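Local atomic coordinates of p800 reaction center core protein (Heliobacterium modesticaldum, PDB entry 5V8K), a protein that forms the homodimeric core of a photosynthetic reaction center, holding bacteriochlorophylls and a 4Fe-4S cluster. Residues A34-S37 and F38-H42. Sequence-based numbering, arbitrary orientation.
Sequences AMVS and FILVH. With GBF (Bacteriochlorophyll g), chain H.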
ATOM      1  N   ALA A  34     -31.992   6.732  17.165  1.00 45.67           N
ATOM      2  CA  ALA A  34     -32.278   5.587  16.302  1.00 46.16           C
ATOM      3  C   ALA A  34     -31.151   4.553  16.333  1.00 46.57           C
ATOM      4  O   ALA A  34     -31.404   3.338  16.288  1.00 45.86           O
ATOM      5  CB  ALA A  34     -32.504   6.061  14.867  1.00 48.30           C
ATOM      6  N   MET A  35     -29.898   5.016  16.384  1.00 45.29           N
ATOM      7  CA  MET A  35     -28.781   4.084  16.452  1.00 47.54           C
ATOM      8  C   MET A  35     -28.851   3.245  17.715  1.00 45.44           C
ATOM      9  O   MET A  35     -28.577   2.046  17.675  1.00 42.30           O
ATOM     10  CB  MET A  35     -27.457   4.837  16.395  1.00 46.73           C
ATOM     11  CG  MET A  35     -26.208   3.935  16.496  1.00 53.36           C
ATOM     12  SD  MET A  35     -24.778   4.905  16.035  1.00 61.47           S
ATOM     13  CE  MET A  35     -23.413   4.055  16.907  1.00 65.03           C
ATOM     14  N   VAL A  36     -29.187   3.873  18.844  1.00 44.59           N
ATOM     15  CA  VAL A  36     -29.360   3.148  20.099  1.00 44.86           C
ATOM     16  C   VAL A  36     -30.431   2.072  19.955  1.00 43.67           C
ATOM     17  O   VAL A  36     -30.244   0.936  20.399  1.00 46.76           O
ATOM     18  CB  VAL A  36     -29.698   4.127  21.241  1.00 46.44           C
ATOM     19  CG1 VAL A  36     -30.041   3.397  22.500  1.00 45.63           C
ATOM     20  CG2 VAL A  36     -28.506   4.984  21.537  1.00 48.27           C
ATOM     21  N   SER A  37     -31.578   2.413  19.349  1.00 45.31           N
ATOM     22  CA  SER A  37     -32.657   1.436  19.225  1.00 45.85           C
ATOM     23  C   SER A  37     -32.268   0.309  18.282  1.00 47.66           C
ATOM     24  O   SER A  37     -32.550  -0.858  18.566  1.00 47.36           O
ATOM     25  CB  SER A  37     -33.958   2.096  18.749  1.00 49.91           C
ATOM     26  OG  SER A  37     -33.971   2.306  17.343  1.00 51.14           O
ATOM     27  N   PHE A  38     -31.564   0.632  17.186  1.00 44.60           N
ATOM     28  CA  PHE A  38     -31.176  -0.393  16.224  1.00 43.12           C
ATOM     29  C   PHE A  38     -30.197  -1.389  16.850  1.00 46.35           C
ATOM     30  O   PHE A  38     -30.371  -2.613  16.742  1.00 46.42           O
ATOM     31  CB  PHE A  38     -30.561   0.263  14.988  1.00 42.68           C
ATOM     32  CG  PHE A  38     -29.946  -0.709  14.028  1.00 47.26           C
ATOM     33  CD1 PHE A  38     -30.741  -1.464  13.205  1.00 45.68           C
ATOM     34  CD2 PHE A  38     -28.586  -0.871  13.961  1.00 48.23           C
ATOM     35  CE1 PHE A  38     -30.204  -2.348  12.326  1.00 47.01           C
ATOM     36  CE2 PHE A  38     -28.026  -1.780  13.067  1.00 47.65           C
ATOM     37  CZ  PHE A  38     -28.845  -2.522  12.258  1.00 48.60           C
ATOM     38  N   ILE A  39     -29.172  -0.874  17.539  1.00 46.04           N
ATOM     39  CA  ILE A  39     -28.038  -1.703  17.931  1.00 44.49           C
ATOM     40  C   ILE A  39     -28.315  -2.536  19.178  1.00 44.75           C
ATOM     41  O   ILE A  39     -27.585  -3.498  19.437  1.00 45.04           O
ATOM     42  CB  ILE A  39     -26.783  -0.799  18.061  1.00 45.09           C
ATOM     43  CG1 ILE A  39     -25.535  -1.630  17.995  1.00 46.06           C
ATOM     44  CG2 ILE A  39     -26.749   0.029  19.346  1.00 45.73           C
ATOM     45  CD1 ILE A  39     -25.336  -2.364  16.615  1.00 46.36           C
ATOM     46  N   LEU A  40     -29.370  -2.236  19.941  1.00 41.02           N
ATOM     47  CA  LEU A  40     -29.814  -3.143  21.006  1.00 40.71           C
ATOM     48  C   LEU A  40     -30.591  -4.353  20.490  1.00 42.60           C
ATOM     49  O   LEU A  40     -30.793  -5.311  21.249  1.00 42.27           O
ATOM     50  CB  LEU A  40     -30.682  -2.384  22.040  1.00 41.51           C
ATOM     51  CG  LEU A  40     -29.904  -1.304  22.832  1.00 43.35           C
ATOM     52  CD1 LEU A  40     -30.837  -0.519  23.738  1.00 42.11           C
ATOM     53  CD2 LEU A  40     -28.782  -1.917  23.651  1.00 40.72           C
ATOM     54  N   VAL A  41     -30.990  -4.356  19.222  1.00 44.69           N
ATOM     55  CA  VAL A  41     -31.901  -5.353  18.677  1.00 47.33           C
ATOM     56  C   VAL A  41     -31.267  -6.156  17.549  1.00 48.33           C
ATOM     57  O   VAL A  41     -31.473  -7.366  17.461  1.00 50.73           O
ATOM     58  CB  VAL A  41     -33.208  -4.687  18.191  1.00 49.47           C
ATOM     59  CG1 VAL A  41     -34.089  -5.685  17.439  1.00 54.39           C
ATOM     60  CG2 VAL A  41     -33.967  -4.140  19.377  1.00 49.40           C
ATOM     61  N   HIS A  42     -30.536  -5.500  16.653  1.00 40.54           N
ATOM     62  CA  HIS A  42     -29.954  -6.126  15.479  1.00 43.15           C
ATOM     63  C   HIS A  42     -28.428  -6.138  15.592  1.00 41.66           C
ATOM     64  O   HIS A  42     -27.840  -5.420  16.396  1.00 38.89           O
ATOM     65  CB  HIS A  42     -30.384  -5.380  14.218  1.00 40.34           C
ATOM     66  CG  HIS A  42     -31.848  -5.387  13.994  1.00 44.77           C
ATOM     67  ND1 HIS A  42     -32.520  -6.497  13.534  1.00 46.58           N
ATOM     68  CD2 HIS A  42     -32.780  -4.429  14.178  1.00 44.60           C
ATOM     69  CE1 HIS A  42     -33.807  -6.223  13.447  1.00 47.45           C
ATOM     70  NE2 HIS A  42     -33.991  -4.979  13.841  1.00 47.15           N
TER
HETATM   71 MG   GBF H1006     -36.184  -3.936  13.376  1.00 58.05          MG
HETATM   72  CHA GBF H1006     -37.759  -5.352  16.168  1.00 50.17           C
HETATM   73  CHB GBF H1006     -37.190  -6.530  11.599  1.00 48.35           C
HETATM   74  CHC GBF H1006     -35.339  -2.007  10.652  1.00 46.73           C
HETATM   75  CHD GBF H1006     -35.418  -1.132  15.476  1.00 44.19           C
HETATM   76  NA  GBF H1006     -37.209  -5.599  13.787  1.00 56.83           N
HETATM   77  C1A GBF H1006     -37.763  -6.111  14.887  1.00 53.50           C
HETATM   78  C2A GBF H1006     -38.537  -7.400  14.822  1.00 56.69           C
HETATM   79  C3A GBF H1006     -38.000  -7.871  13.477  1.00 56.02           C
HETATM   80  C4A GBF H1006     -37.430  -6.591  12.921  1.00 52.11           C
HETATM   81  CMA GBF H1006     -36.927  -8.930  13.624  1.00 58.17           C
HETATM   82  CAA GBF H1006     -40.082  -7.301  14.852  1.00 58.69           C
HETATM   83  CBA GBF H1006     -40.628  -6.356  13.790  1.00 68.98           C
HETATM   84  CGA GBF H1006     -42.131  -6.265  13.906  1.00 86.83           C
HETATM   85  O1A GBF H1006     -42.742  -7.047  14.625  1.00 94.18           O
HETATM   86  O2A GBF H1006     -42.879  -5.402  12.996  1.00 93.74           O
HETATM   87  NB  GBF H1006     -36.283  -4.228  11.382  1.00 48.59           N
HETATM   88  C1B GBF H1006     -36.676  -5.373  10.806  1.00 48.36           C
HETATM   89  C2B GBF H1006     -36.550  -5.215   9.432  1.00 52.75           C
HETATM   90  C3B GBF H1006     -36.040  -3.940   9.206  1.00 49.84           C
HETATM   91  C4B GBF H1006     -35.878  -3.364  10.455  1.00 43.87           C
HETATM   92  CMB GBF H1006     -36.901  -6.265   8.414  1.00 55.28           C
HETATM   93  CAB GBF H1006     -35.721  -3.285   7.911  1.00 60.42           C
HETATM   94  CBB GBF H1006     -35.991  -3.731   6.702  1.00 68.44           C
HETATM   95  NC  GBF H1006     -35.510  -2.028  13.150  1.00 46.52           N
HETATM   96  C1C GBF H1006     -35.210  -1.413  11.997  1.00 47.51           C
HETATM   97  C2C GBF H1006     -34.700  -0.018  11.863  1.00 46.46           C
HETATM   98  C3C GBF H1006     -34.761   0.085  13.336  1.00 45.71           C
HETATM   99  C4C GBF H1006     -35.212  -1.048  14.024  1.00 46.61           C
HETATM  100  CMC GBF H1006     -33.334   0.025  11.212  1.00 52.64           C
HETATM  101  CAC GBF H1006     -34.388   1.332  14.060  1.00 49.13           C
HETATM  102  CBC GBF H1006     -33.890   2.547  13.312  1.00 49.82           C
HETATM  103  ND  GBF H1006     -36.450  -3.292  15.264  1.00 47.79           N
HETATM  104  C1D GBF H1006     -36.170  -2.266  16.053  1.00 45.84           C
HETATM  105  C2D GBF H1006     -36.643  -2.251  17.599  1.00 52.61           C
HETATM  106  C3D GBF H1006     -37.225  -3.491  17.414  1.00 53.83           C
HETATM  107  C4D GBF H1006     -37.146  -4.101  16.143  1.00 47.21           C
HETATM  108  CMD GBF H1006     -36.558  -1.355  18.795  1.00 52.83           C
HETATM  109  CAD GBF H1006     -37.861  -4.462  18.322  1.00 53.47           C
HETATM  110  OBD GBF H1006     -38.319  -4.386  19.515  1.00 54.92           O
HETATM  111  CBD GBF H1006     -38.284  -5.647  17.525  1.00 56.03           C
HETATM  112  CGD GBF H1006     -37.842  -6.920  18.211  1.00 57.73           C
HETATM  113  O1D GBF H1006     -36.831  -7.563  17.967  1.00 56.03           O
HETATM  114  O2D GBF H1006     -38.682  -7.417  19.260  1.00 66.20           O
HETATM  115  CED GBF H1006     -38.856  -8.835  19.370  1.00 80.03           C
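Ser37 and Val41, one turn apart, meet where Val41 CG2 lies 3.7 Å from Ser37 O, and both line the same bacteriochlorophyll g. His42 NE2 ligates its central magnesium at 2.5 Å, an axial bond of the kind that fixes chlorophylls in reaction centers. Val41 and Phe38 supply carbon contacts to the macrocycle. Val41 CG1 comes to 3.4 Å from the pigment's ester carbonyl oxygen O1D and also sits over one face of the His42 ring, toward its rim. Phe38 brings CD1 to 3.6 Å from the macrocycle methyl CMC. Ser37 OG sits 3.4 Å from CAC of the pigment. Its chi1 of 80° turns the hydroxyl back along the helix, where it donates to Ala34 O at 3.0 Å. That carbonyl takes a second bond, from Phe38 N, so two donors grip one oxygen beside the pigment. Ile39 N continues the helical pattern to Met35 O at 3.0 Å, and a weak bond from Leu40 N to Val36 O follows. Phe38 O then receives both Val41 N and His42 N, tying the turn that carries the ligand back to the helix. With an alanine at His42 the imidazole is gone, and the magnesium is likely to be left without its histidine and the macrocycle less firmly placed. Val36 and Leu40 lie side by side, pointing the same way, with Val36 CG1 4.2 Å from Leu40 CD1. All this lies toward the C-terminal part of helix 18-39 and what follows it: Val36, Ile39 and Leu40 pack on Phe61 of helix 58-67, and Ala34, Leu40 and Val41 rest against helix 77-97, from which Arg84 hydrogen-bonds to this same pigment.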